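Heat shock protein, putative (Plasmodium falciparum, PDB 1Y6Z) is a putative Hsp90-family chaperone that probably couples ATP binding and hydrolysis to the folding of client proteins, the chain described here being its middle domain. Local coordinates at residues E88-P91 with R92-F96; I128-K131 with S132-M135; E177-S180 with I181-D185; F241-S244 with S245-V248. All blocks are in the same frame, centred on the assembly; numbering follows the deposited sequence.

Contact 1: E88-P91 with R92-F96; sequences ESIP and RWLTF
Pro91 leans its CB on the pyrrole part of the Trp93 indole, coming in obliquely, with CB 3.4 Å from Trp93 CD1 and 3.5 Å from Trp93 NE1. One residue further along, Leu94 sets its CG 3.5 Å above the plane of the Trp93 ring and over the ring centre, so the indole gains an apolar cover from the next residue in the chain. Ile90 makes the second apolar touch: its CD1 meets Leu94 CB at 3.6 Å, the two side chains crossing at about a right angle. With CG1 of Ile90 placed between its own backbone N and carbonyl carbon (chi1 79°), the branch carrying CD1 swings forward to Leu94.

The backbone also closes on itself. Leu94 N donates to Pro91 O over 3.1 Å, with an N-H...O angle of 158°, and Thr95 N repeats the step to Arg92 O. Partners further out hold the polar ends: Asp165 takes the indole NE1, while Arg92 forms a salt bridge with Glu164 and a cation-pi contact with Phe66. Helix 121-141 packs against the turn, with Met136 on Trp93. Two successive i to i+3 bonds over helical backbone angles make this a short 3-10 turn led in by proline, set in the connection between strands 80-83 and 98-103.

Contact 2: I128-K131 with S132-M135; sequences IVLK and SISM
Ser132 and Ile128 meet one turn apart on the alpha-helix 121-141, and the carbonyl of Ile128 is gripped twice by the same serine. Ser132 N gives the ordinary i+4 helix bond to Ile128 O, 2.9 Å long. Ser132 OG adds a second donor to that oxygen at 2.8 Å, arriving from the other face of the carbonyl plane and 38° out of it. The hydroxyl can do this because it stands beside its own backbone N (chi1 -65°), folded back along the helix toward the preceding turn. A buried serine thereby has its proton placed without needing a partner from another part of the fold.

Val129 O, Leu130 O and Lys131 O take the i+4 amides of Ile133, Ser134 and Met135 in regular alpha-helical order. Ile133 N to Val129 O is the straightest of the set at 168°. On the apolar flank Val129 and Ile133 lie side by side and point the same way, CG1 of the valine 3.9 Å from CD1 of the isoleucine.

Outside the helix, Leu51 of strand 47-53 touches both Ile128 and Ser132, and Met135 rests on Ala35 and Val37 of strand 35-41, so this side of the helix faces the five-stranded sheet. The ammonium of Lys131 reaches a different subunit altogether: its NZ forms a salt bridge with OE2 of Glu141 of the second subunit.

Contact 3: E177-S180 with I181-D185; sequences EFYS and INSGD
Ser180 and Ser183 face each other across one helical turn in the reciprocal pattern of a capping box, although the turn does not run on into a regular helix. Ser180 N donates to Ser183 OG over 3.1 Å in a nearly straight bond of 164°. The return bond, Ser183 N to Ser180 OG, is 3.0 Å long but bent to 123° and weak. Each hydroxyl is turned inward between its own backbone N and carbonyl carbon (chi1 70° for Ser180, and much the same for Ser183), which points the two OG atoms at one another's amides.

Tyr179 flanks this pair edge-on. Ser183 OG lies at the rim of its ring, near the ring plane, and further along that edge CE2 meets Asp185 C in plane at 3.7 Å. Gly184 O sits obliquely 3.8 Å from Tyr179 CD2. The chain bends round the ring at Gly184; at its positive phi a CB would press against the carbonyl O of Ser183, which calls for glycine.

Both serines have further partners. Asp230 bonds Ser180 OG through OD2 and Asn182 N through OD1, bridging the start of the turn, while Ser183 OG also bonds with Lys186 O. Backbone bonds from Tyr179 to Phe233 and from Ile181 to Val231 lay the segment along strand 231-234, and Phe178 pairs with Thr188 as the chain returns. At the far end of the turn, Lys212 NZ bonds to Gly184 O.

Contact 4: F241-S244 with S245-V248; sequences FCLS and SLTV
Helix 237-249 carries this contact, and in these two turns Ser245 and Leu246 show its bonding pattern shifting between i+4 and i+3. Ser245 N gives its better bond to Phe241 O, 3.2 Å long, and a weak one to Cys242 O. Leu246 N is likewise shared, weakly in both directions, between Cys242 O and Leu243 O. Thr247 N then returns to the i+4 carbonyl, Leu243 O, at 3.2 Å, though the N-H...O angle is only 137°. Divided amides of this sort mark a helix whose turns are drawn slightly toward 3-10 geometry.

The apolar side chains touch lightly across the turn: Leu243 CD2 and Leu246 CD1 are 4.4 Å apart, with Leu246 CB 3.5 Å from Leu243 O. The buried side chains pack mainly on other elements: Cys242 on Lys159 and Val162 of helix 145-164, Leu243 on Tyr206 of strand 204-208, and Leu246 on Gln169 and Ala173 of helix 169-173, so the helix is wedged between a helical layer and the three-stranded parallel sheet. Near the end of the helix Thr247 OG1 hydrogen-bonds the backbone O of Val256.

Overall arrangement
The four contacts fall into two touching pairs along the chain. Contact 1 sits on contact 2: Pro91 CD lies 3.7 Å from Val129 CG2, and Leu94 CD1 reaches the same methyl at 3.9 Å. Contact 3 joins contact 4 through Phe178, whose CE2 meets Leu243 CD1 at 3.8 Å while CZ lies beside Cys242 SG. Between the pairs there is no touch: the centres of contacts 1 and 3 are about 29 Å apart, those of contacts 2 and 4 about 23 Å. Helix 145-164 spans the interval, packing on contacts 1, 3 and 4, consistent with the helical linker between the two alpha/beta parts of an Hsp90 middle domain.

Contact 1: E88-P91 with R92-F96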
ATOM      1  N   GLU B  88     -17.754   3.782  15.709  1.00 42.63           N
ATOM      2  CA  GLU B  88     -18.291   5.153  15.528  1.00 42.62           C
ATOM      3  C   GLU B  88     -17.219   6.211  15.202  1.00 42.00           C
ATOM      4  O   GLU B  88     -17.529   7.314  14.728  1.00 41.08           O
ATOM      5  CB  GLU B  88     -18.980   5.623  16.795  1.00 43.04           C
ATOM      6  CG  GLU B  88     -20.334   5.070  17.064  1.00 47.93           C
ATOM      7  CD  GLU B  88     -20.981   5.786  18.253  1.00 53.79           C
ATOM      8  OE1 GLU B  88     -21.145   7.034  18.174  1.00 55.40           O
ATOM      9  OE2 GLU B  88     -21.307   5.104  19.259  1.00 55.38           O
ATOM     10  N   SER B  89     -15.969   5.884  15.491  1.00 40.72           N
ATOM     11  CA  SER B  89     -14.886   6.781  15.173  1.00 40.69           C
ATOM     12  C   SER B  89     -14.089   6.382  13.899  1.00 39.27           C
ATOM     13  O   SER B  89     -13.231   7.159  13.427  1.00 38.17           O
ATOM     14  CB  SER B  89     -13.986   6.946  16.411  1.00 41.39           C
ATOM     15  OG  SER B  89     -13.465   5.691  16.818  1.00 45.79           O
ATOM     16  N   ILE B  90     -14.347   5.193  13.339  1.00 36.72           N
ATOM     17  CA  ILE B  90     -13.631   4.812  12.113  1.00 35.54           C
ATOM     18  C   ILE B  90     -14.520   5.175  10.915  1.00 33.44           C
ATOM     19  O   ILE B  90     -15.713   5.382  11.110  1.00 32.89           O
ATOM     20  CB  ILE B  90     -13.069   3.314  12.138  1.00 35.78           C
ATOM     21  CG1 ILE B  90     -14.147   2.282  11.832  1.00 35.22           C
ATOM     22  CG2 ILE B  90     -12.472   2.971  13.509  1.00 37.58           C
ATOM     23  CD1 ILE B  90     -13.544   0.880  11.507  1.00 37.48           C
ATOM     24  N   PRO B  91     -13.952   5.294   9.682  1.00 31.42           N
ATOM     25  CA  PRO B  91     -14.802   5.642   8.526  1.00 29.94           C
ATOM     26  C   PRO B  91     -15.980   4.696   8.449  1.00 27.49           C
ATOM     27  O   PRO B  91     -15.831   3.522   8.722  1.00 25.46           O
ATOM     28  CB  PRO B  91     -13.884   5.411   7.341  1.00 30.49           C
ATOM     29  CG  PRO B  91     -12.517   5.830   7.937  1.00 31.98           C
ATOM     30  CD  PRO B  91     -12.547   5.148   9.300  1.00 31.47           C
ATOM     31  N   ARG B  92     -17.153   5.205   8.144  1.00 25.24           N
ATOM     32  CA  ARG B  92     -18.302   4.298   8.223  1.00 25.29           C
ATOM     33  C   ARG B  92     -18.315   3.259   7.116  1.00 24.09           C
ATOM     34  O   ARG B  92     -19.043   2.237   7.209  1.00 23.11           O
ATOM     35  CB  ARG B  92     -19.615   5.085   8.206  1.00 27.61           C
ATOM     36  CG  ARG B  92     -20.005   5.630   6.835  1.00 24.83           C
ATOM     37  CD  ARG B  92     -21.395   6.356   6.914  1.00 26.12           C
ATOM     38  NE  ARG B  92     -21.822   6.804   5.591  1.00 29.65           N
ATOM     39  CZ  ARG B  92     -23.070   7.195   5.288  1.00 32.49           C
ATOM     40  NH1 ARG B  92     -24.013   7.221   6.219  1.00 32.48           N
ATOM     41  NH2 ARG B  92     -23.371   7.575   4.072  1.00 32.29           N
ATOM     42  N   TRP B  93     -17.512   3.457   6.064  1.00 22.02           N
ATOM     43  CA  TRP B  93     -17.484   2.408   5.045  1.00 22.02           C
ATOM     44  C   TRP B  93     -16.911   1.086   5.623  1.00 20.47           C
ATOM     45  O   TRP B  93     -17.147   0.035   5.065  1.00 22.60           O
ATOM     46  CB  TRP B  93     -16.760   2.825   3.775  1.00 20.66           C
ATOM     47  CG  TRP B  93     -15.311   2.915   3.907  1.00 22.08           C
ATOM     48  CD1 TRP B  93     -14.616   3.992   4.340  1.00 20.70           C
ATOM     49  CD2 TRP B  93     -14.339   1.867   3.639  1.00 19.98           C
ATOM     50  NE1 TRP B  93     -13.278   3.698   4.379  1.00 20.75           N
ATOM     51  CE2 TRP B  93     -13.077   2.419   3.892  1.00 22.64           C
ATOM     52  CE3 TRP B  93     -14.430   0.535   3.150  1.00 20.47           C
ATOM     53  CZ2 TRP B  93     -11.870   1.675   3.721  1.00 23.33           C
ATOM     54  CZ3 TRP B  93     -13.229  -0.194   2.933  1.00 20.68           C
ATOM     55  CH2 TRP B  93     -11.974   0.378   3.247  1.00 23.42           C
ATOM     56  N   LEU B  94     -16.224   1.155   6.758  1.00 20.20           N
ATOM     57  CA  LEU B  94     -15.688  -0.024   7.437  1.00 19.76           C
ATOM     58  C   LEU B  94     -16.544  -0.599   8.565  1.00 20.18           C
ATOM     59  O   LEU B  94     -16.051  -1.434   9.330  1.00 21.25           O
ATOM     60  CB  LEU B  94     -14.318   0.310   8.030  1.00 19.91           C
ATOM     61  CG  LEU B  94     -13.300   0.387   6.902  1.00 22.49           C
ATOM     62  CD1 LEU B  94     -12.117   1.101   7.498  1.00 24.64           C
ATOM     63  CD2 LEU B  94     -12.936  -1.065   6.403  1.00 25.12           C
ATOM     64  N   THR B  95     -17.802  -0.170   8.637  1.00 21.15           N
ATOM     65  CA  THR B  95     -18.783  -0.609   9.644  1.00 21.85           C
ATOM     66  C   THR B  95     -18.975  -2.128   9.630  1.00 21.20           C
ATOM     67  O   THR B  95     -19.388  -2.695  10.629  1.00 19.45           O
ATOM     68  CB  THR B  95     -20.173   0.078   9.466  1.00 21.16           C
ATOM     69  OG1 THR B  95     -21.038  -0.215  10.595  1.00 24.85           O
ATOM     70  CG2 THR B  95     -20.866  -0.344   8.172  1.00 22.40           C
ATOM     71  N   PHE B  96     -18.690  -2.763   8.497  1.00 19.72           N
ATOM     72  CA  PHE B  96     -18.905  -4.245   8.379  1.00 19.30           C
ATOM     73  C   PHE B  96     -17.819  -5.035   9.100  1.00 20.09           C
ATOM     74  O   PHE B  96     -18.005  -6.205   9.355  1.00 20.69           O
ATOM     75  CB  PHE B  96     -19.029  -4.713   6.926  1.00 18.91           C
ATOM     76  CG  PHE B  96     -17.758  -4.530   6.116  1.00 18.91           C
ATOM     77  CD1 PHE B  96     -17.530  -3.367   5.408  1.00 19.15           C
ATOM     78  CD2 PHE B  96     -16.770  -5.534   6.108  1.00 21.61           C
ATOM     79  CE1 PHE B  96     -16.370  -3.176   4.626  1.00 19.16           C
ATOM     80  CE2 PHE B  96     -15.554  -5.329   5.363  1.00 22.54           C
ATOM     81  CZ  PHE B  96     -15.384  -4.174   4.621  1.00 22.74           C
TER

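Contact 2: I128-K131 with S132-M135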
ATOM      1  N   ILE B 128      -5.886   0.943  12.079  1.00 25.21           N
ATOM      2  CA  ILE B 128      -6.962   0.004  11.729  1.00 24.34           C
ATOM      3  C   ILE B 128      -7.338   0.080  10.251  1.00 23.38           C
ATOM      4  O   ILE B 128      -7.519  -0.935   9.608  1.00 22.08           O
ATOM      5  CB  ILE B 128      -8.172   0.206  12.628  1.00 25.98           C
ATOM      6  CG1 ILE B 128      -7.863  -0.398  13.993  1.00 25.75           C
ATOM      7  CG2 ILE B 128      -9.413  -0.533  12.066  1.00 26.56           C
ATOM      8  CD1 ILE B 128      -8.989  -0.270  14.978  1.00 31.25           C
ATOM      9  N   VAL B 129      -7.511   1.282   9.709  1.00 23.40           N
ATOM     10  CA  VAL B 129      -7.935   1.422   8.315  1.00 23.61           C
ATOM     11  C   VAL B 129      -6.870   0.862   7.388  1.00 23.89           C
ATOM     12  O   VAL B 129      -7.156   0.135   6.427  1.00 21.91           O
ATOM     13  CB  VAL B 129      -8.252   2.899   7.991  1.00 24.32           C
ATOM     14  CG1 VAL B 129      -8.595   3.099   6.504  1.00 23.56           C
ATOM     15  CG2 VAL B 129      -9.342   3.373   8.906  1.00 22.55           C
ATOM     16  N   LEU B 130      -5.621   1.212   7.648  1.00 24.43           N
ATOM     17  CA  LEU B 130      -4.553   0.641   6.881  1.00 24.34           C
ATOM     18  C   LEU B 130      -4.438  -0.914   6.951  1.00 23.14           C
ATOM     19  O   LEU B 130      -4.216  -1.534   5.904  1.00 21.52           O
ATOM     20  CB  LEU B 130      -3.243   1.400   7.121  1.00 26.27           C
ATOM     21  CG  LEU B 130      -3.457   2.910   6.754  1.00 29.55           C
ATOM     22  CD1 LEU B 130      -2.183   3.793   6.934  1.00 33.15           C
ATOM     23  CD2 LEU B 130      -4.148   3.218   5.352  1.00 28.96           C
ATOM     24  N   LYS B 131      -4.610  -1.527   8.134  1.00 22.49           N
ATOM     25  CA  LYS B 131      -4.556  -2.990   8.251  1.00 22.27           C
ATOM     26  C   LYS B 131      -5.757  -3.582   7.498  1.00 21.35           C
ATOM     27  O   LYS B 131      -5.640  -4.656   6.909  1.00 21.21           O
ATOM     28  CB  LYS B 131      -4.575  -3.463   9.725  1.00 24.06           C
ATOM     29  CG  LYS B 131      -3.242  -3.256  10.427  1.00 24.16           C
ATOM     30  CD  LYS B 131      -2.257  -4.298  10.034  1.00 24.77           C
ATOM     31  CE  LYS B 131      -0.942  -4.053  10.780  1.00 33.38           C
ATOM     32  NZ  LYS B 131       0.136  -4.884  10.218  1.00 27.70           N
ATOM     33  N   SER B 132      -6.891  -2.879   7.541  1.00 20.65           N
ATOM     34  CA  SER B 132      -8.134  -3.375   6.890  1.00 21.47           C
ATOM     35  C   SER B 132      -7.955  -3.362   5.362  1.00 21.06           C
ATOM     36  O   SER B 132      -8.296  -4.301   4.711  1.00 21.44           O
ATOM     37  CB  SER B 132      -9.327  -2.468   7.257  1.00 20.35           C
ATOM     38  OG  SER B 132      -9.586  -2.565   8.637  1.00 23.06           O
ATOM     39  N   ILE B 133      -7.402  -2.275   4.807  1.00 21.04           N
ATOM     40  CA  ILE B 133      -7.109  -2.247   3.367  1.00 22.40           C
ATOM     41  C   ILE B 133      -6.105  -3.331   2.906  1.00 22.80           C
ATOM     42  O   ILE B 133      -6.349  -4.009   1.913  1.00 22.69           O
ATOM     43  CB  ILE B 133      -6.715  -0.802   2.902  1.00 22.28           C
ATOM     44  CG1 ILE B 133      -7.890   0.148   3.178  1.00 22.94           C
ATOM     45  CG2 ILE B 133      -6.250  -0.819   1.412  1.00 26.03           C
ATOM     46  CD1 ILE B 133      -7.638   1.703   3.002  1.00 23.18           C
ATOM     47  N   SER B 134      -5.023  -3.540   3.664  1.00 24.01           N
ATOM     48  CA  SER B 134      -4.017  -4.514   3.340  1.00 25.24           C
ATOM     49  C   SER B 134      -4.592  -5.944   3.413  1.00 23.11           C
ATOM     50  O   SER B 134      -4.296  -6.781   2.535  1.00 22.61           O
ATOM     51  CB  SER B 134      -2.736  -4.276   4.203  1.00 27.47           C
ATOM     52  OG  SER B 134      -1.827  -5.368   4.086  1.00 34.37           O
ATOM     53  N   MET B 135      -5.460  -6.197   4.419  1.00 21.93           N
ATOM     54  CA  MET B 135      -6.203  -7.451   4.551  1.00 19.76           C
ATOM     55  C   MET B 135      -7.031  -7.716   3.266  1.00 20.12           C
ATOM     56  O   MET B 135      -6.989  -8.826   2.748  1.00 19.86           O
ATOM     57  CB  MET B 135      -7.124  -7.459   5.811  1.00 19.92           C
ATOM     58  CG  MET B 135      -8.076  -8.717   5.945  1.00 21.05           C
ATOM     59  SD  MET B 135      -8.810  -8.964   7.611  1.00 14.19           S
ATOM     60  CE  MET B 135      -9.322  -7.289   7.868  1.00 19.38           C
TER

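Contact 3: E177-S180 with I181-D185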
ATOM      1  N   GLU B 177     -15.242  -3.544  -8.426  1.00 23.65           N
ATOM      2  CA  GLU B 177     -15.393  -4.215  -9.717  1.00 25.79           C
ATOM      3  C   GLU B 177     -16.775  -3.944 -10.316  1.00 26.02           C
ATOM      4  O   GLU B 177     -17.767  -3.779  -9.569  1.00 25.04           O
ATOM      5  CB  GLU B 177     -15.086  -5.719  -9.571  1.00 24.41           C
ATOM      6  CG  GLU B 177     -13.625  -6.020  -9.201  1.00 25.13           C
ATOM      7  CD  GLU B 177     -13.300  -7.505  -9.179  1.00 28.74           C
ATOM      8  OE1 GLU B 177     -14.156  -8.321  -9.601  1.00 29.26           O
ATOM      9  OE2 GLU B 177     -12.176  -7.823  -8.736  1.00 29.45           O
ATOM     10  N   PHE B 178     -16.824  -3.862 -11.657  1.00 27.45           N
ATOM     11  CA  PHE B 178     -18.063  -3.557 -12.399  1.00 28.58           C
ATOM     12  C   PHE B 178     -18.104  -4.399 -13.639  1.00 28.65           C
ATOM     13  O   PHE B 178     -17.064  -4.766 -14.201  1.00 27.93           O
ATOM     14  CB  PHE B 178     -18.155  -2.082 -12.861  1.00 29.12           C
ATOM     15  CG  PHE B 178     -17.975  -1.102 -11.762  1.00 30.14           C
ATOM     16  CD1 PHE B 178     -16.710  -0.623 -11.434  1.00 29.26           C
ATOM     17  CD2 PHE B 178     -19.063  -0.675 -11.008  1.00 31.67           C
ATOM     18  CE1 PHE B 178     -16.521   0.269 -10.403  1.00 29.16           C
ATOM     19  CE2 PHE B 178     -18.890   0.249  -9.956  1.00 33.31           C
ATOM     20  CZ  PHE B 178     -17.605   0.718  -9.649  1.00 30.34           C
ATOM     21  N   TYR B 179     -19.326  -4.722 -14.045  1.00 31.01           N
ATOM     22  CA  TYR B 179     -19.541  -5.397 -15.313  1.00 32.36           C
ATOM     23  C   TYR B 179     -19.212  -4.376 -16.383  1.00 32.02           C
ATOM     24  O   TYR B 179     -19.379  -3.190 -16.157  1.00 30.30           O
ATOM     25  CB  TYR B 179     -21.008  -5.846 -15.417  1.00 33.80           C
ATOM     26  CG  TYR B 179     -21.283  -7.121 -14.648  1.00 36.19           C
ATOM     27  CD1 TYR B 179     -22.111  -7.134 -13.519  1.00 41.10           C
ATOM     28  CD2 TYR B 179     -20.636  -8.291 -15.000  1.00 38.04           C
ATOM     29  CE1 TYR B 179     -22.333  -8.336 -12.803  1.00 40.23           C
ATOM     30  CE2 TYR B 179     -20.846  -9.482 -14.307  1.00 41.76           C
ATOM     31  CZ  TYR B 179     -21.691  -9.505 -13.216  1.00 41.32           C
ATOM     32  OH  TYR B 179     -21.857 -10.716 -12.541  1.00 40.60           O
ATOM     33  N   SER B 180     -18.776  -4.846 -17.553  1.00 33.28           N
ATOM     34  CA  SER B 180     -18.548  -3.946 -18.672  1.00 33.84           C
ATOM     35  C   SER B 180     -19.068  -4.621 -19.937  1.00 35.61           C
ATOM     36  O   SER B 180     -19.564  -5.754 -19.860  1.00 35.27           O
ATOM     37  CB  SER B 180     -17.072  -3.642 -18.817  1.00 33.08           C
ATOM     38  OG  SER B 180     -16.386  -4.787 -19.268  1.00 31.90           O
ATOM     39  N   ILE B 181     -18.924  -3.949 -21.088  1.00 37.63           N
ATOM     40  CA  ILE B 181     -19.230  -4.592 -22.390  1.00 38.36           C
ATOM     41  C   ILE B 181     -18.333  -5.813 -22.635  1.00 39.16           C
ATOM     42  O   ILE B 181     -18.819  -6.870 -23.031  1.00 39.83           O
ATOM     43  CB  ILE B 181     -19.106  -3.596 -23.585  1.00 38.99           C
ATOM     44  CG1 ILE B 181     -19.978  -2.327 -23.352  1.00 39.10           C
ATOM     45  CG2 ILE B 181     -19.406  -4.323 -24.921  1.00 38.72           C
ATOM     46  CD1 ILE B 181     -19.797  -1.143 -24.406  1.00 38.34           C
ATOM     47  N   ASN B 182     -17.024  -5.677 -22.415  1.00 38.68           N
ATOM     48  CA  ASN B 182     -16.127  -6.767 -22.740  1.00 40.04           C
ATOM     49  C   ASN B 182     -15.935  -7.833 -21.677  1.00 40.64           C
ATOM     50  O   ASN B 182     -15.357  -8.877 -21.972  1.00 40.84           O
ATOM     51  CB  ASN B 182     -14.782  -6.251 -23.222  1.00 39.83           C
ATOM     52  CG  ASN B 182     -14.916  -5.300 -24.384  1.00 39.37           C
ATOM     53  OD1 ASN B 182     -13.997  -4.519 -24.658  1.00 39.52           O
ATOM     54  ND2 ASN B 182     -16.081  -5.314 -25.046  1.00 36.11           N
ATOM     55  N   SER B 183     -16.435  -7.584 -20.453  1.00 42.22           N
ATOM     56  CA  SER B 183     -16.106  -8.428 -19.286  1.00 42.39           C
ATOM     57  C   SER B 183     -16.788  -9.809 -19.237  1.00 42.91           C
ATOM     58  O   SER B 183     -16.232 -10.769 -18.670  1.00 43.22           O
ATOM     59  CB  SER B 183     -16.383  -7.667 -17.986  1.00 40.95           C
ATOM     60  OG  SER B 183     -17.753  -7.747 -17.637  1.00 42.50           O
ATOM     61  N   GLY B 184     -17.990  -9.918 -19.782  1.00 43.93           N
ATOM     62  CA  GLY B 184     -18.674 -11.218 -19.810  1.00 44.81           C
ATOM     63  C   GLY B 184     -19.566 -11.404 -18.608  1.00 45.94           C
ATOM     64  O   GLY B 184     -20.123 -10.430 -18.110  1.00 45.90           O
ATOM     65  N   ASP B 185     -19.704 -12.639 -18.121  1.00 46.71           N
ATOM     66  CA  ASP B 185     -20.517 -12.850 -16.922  1.00 48.19           C
ATOM     67  C   ASP B 185     -19.654 -12.657 -15.691  1.00 47.25           C
ATOM     68  O   ASP B 185     -20.041 -13.062 -14.593  1.00 48.46           O
ATOM     69  CB  ASP B 185     -21.198 -14.226 -16.886  1.00 48.30           C
ATOM     70  CG  ASP B 185     -22.165 -14.441 -18.028  1.00 52.11           C
ATOM     71  OD1 ASP B 185     -22.826 -13.468 -18.485  1.00 56.36           O
ATOM     72  OD2 ASP B 185     -22.273 -15.603 -18.470  1.00 54.82           O
TER

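Contact 4: F241-S244 with S245-V248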
ATOM      1  N   PHE B 241     -22.837   6.731  -7.672  1.00 38.87           N
ATOM      2  CA  PHE B 241     -22.038   7.664  -6.856  1.00 39.43           C
ATOM      3  C   PHE B 241     -20.574   7.295  -6.815  1.00 37.06           C
ATOM      4  O   PHE B 241     -19.730   8.175  -6.625  1.00 37.58           O
ATOM      5  CB  PHE B 241     -22.527   7.777  -5.418  1.00 41.35           C
ATOM      6  CG  PHE B 241     -23.757   8.615  -5.268  1.00 46.52           C
ATOM      7  CD1 PHE B 241     -23.710   9.995  -5.500  1.00 50.52           C
ATOM      8  CD2 PHE B 241     -24.970   8.025  -4.908  1.00 52.49           C
ATOM      9  CE1 PHE B 241     -24.860  10.789  -5.387  1.00 52.84           C
ATOM     10  CE2 PHE B 241     -26.134   8.810  -4.774  1.00 53.01           C
ATOM     11  CZ  PHE B 241     -26.075  10.201  -5.018  1.00 49.39           C
ATOM     12  N   CYS B 242     -20.281   6.003  -6.904  1.00 35.53           N
ATOM     13  CA  CYS B 242     -18.891   5.558  -6.842  1.00 34.70           C
ATOM     14  C   CYS B 242     -18.173   6.092  -8.075  1.00 34.93           C
ATOM     15  O   CYS B 242     -17.153   6.794  -7.993  1.00 33.14           O
ATOM     16  CB  CYS B 242     -18.797   4.034  -6.812  1.00 35.19           C
ATOM     17  SG  CYS B 242     -17.054   3.391  -6.897  1.00 32.48           S
ATOM     18  N   LEU B 243     -18.740   5.732  -9.214  1.00 36.13           N
ATOM     19  CA  LEU B 243     -18.170   6.146 -10.518  1.00 38.02           C
ATOM     20  C   LEU B 243     -18.073   7.661 -10.684  1.00 39.17           C
ATOM     21  O   LEU B 243     -17.040   8.135 -11.097  1.00 41.22           O
ATOM     22  CB  LEU B 243     -18.880   5.461 -11.680  1.00 36.80           C
ATOM     23  CG  LEU B 243     -18.453   3.999 -11.695  1.00 34.55           C
ATOM     24  CD1 LEU B 243     -19.397   3.093 -12.478  1.00 31.86           C
ATOM     25  CD2 LEU B 243     -17.036   3.947 -12.255  1.00 30.64           C
ATOM     26  N   SER B 244     -19.090   8.408 -10.271  1.00 41.34           N
ATOM     27  CA  SER B 244     -19.035   9.889 -10.307  1.00 42.43           C
ATOM     28  C   SER B 244     -17.998  10.544  -9.389  1.00 43.66           C
ATOM     29  O   SER B 244     -17.540  11.663  -9.638  1.00 43.71           O
ATOM     30  CB  SER B 244     -20.409  10.464  -9.978  1.00 43.18           C
ATOM     31  OG  SER B 244     -20.225  11.516  -9.026  1.00 44.83           O
ATOM     32  N   SER B 245     -17.631   9.880  -8.289  1.00 42.95           N
ATOM     33  CA  SER B 245     -16.555  10.417  -7.448  1.00 43.45           C
ATOM     34  C   SER B 245     -15.176  10.278  -8.089  1.00 43.12           C
ATOM     35  O   SER B 245     -14.264  11.039  -7.791  1.00 43.49           O
ATOM     36  CB  SER B 245     -16.533   9.707  -6.087  1.00 44.00           C
ATOM     37  OG  SER B 245     -17.757   9.931  -5.435  1.00 44.43           O
ATOM     38  N   LEU B 246     -15.017   9.274  -8.943  1.00 42.88           N
ATOM     39  CA  LEU B 246     -13.772   9.117  -9.677  1.00 43.25           C
ATOM     40  C   LEU B 246     -13.750  10.168 -10.777  1.00 44.61           C
ATOM     41  O   LEU B 246     -12.683  10.635 -11.173  1.00 45.32           O
ATOM     42  CB  LEU B 246     -13.676   7.711 -10.243  1.00 43.17           C
ATOM     43  CG  LEU B 246     -13.581   6.630  -9.148  1.00 39.67           C
ATOM     44  CD1 LEU B 246     -13.706   5.271  -9.766  1.00 36.55           C
ATOM     45  CD2 LEU B 246     -12.307   6.764  -8.361  1.00 38.15           C
ATOM     46  N   THR B 247     -14.954  10.555 -11.191  1.00 46.14           N
ATOM     47  CA  THR B 247     -15.224  11.574 -12.224  1.00 48.74           C
ATOM     48  C   THR B 247     -14.710  12.951 -11.808  1.00 49.56           C
ATOM     49  O   THR B 247     -14.515  13.799 -12.669  1.00 51.16           O
ATOM     50  CB  THR B 247     -16.750  11.624 -12.536  1.00 48.05           C
ATOM     51  OG1 THR B 247     -17.077  10.727 -13.596  1.00 48.88           O
ATOM     52  CG2 THR B 247     -17.236  12.999 -12.879  1.00 49.53           C
ATOM     53  N   VAL B 248     -14.495  13.165 -10.499  1.00 50.99           N
ATOM     54  CA  VAL B 248     -13.986  14.449  -9.989  1.00 51.10           C
ATOM     55  C   VAL B 248     -12.502  14.494  -9.576  1.00 51.18           C
ATOM     56  O   VAL B 248     -11.825  15.447  -9.912  1.00 51.44           O
ATOM     57  CB  VAL B 248     -14.980  15.210  -9.000  1.00 51.55           C
ATOM     58  CG1 VAL B 248     -16.216  14.359  -8.596  1.00 51.93           C
ATOM     59  CG2 VAL B 248     -14.250  15.833  -7.785  1.00 51.61           C
TER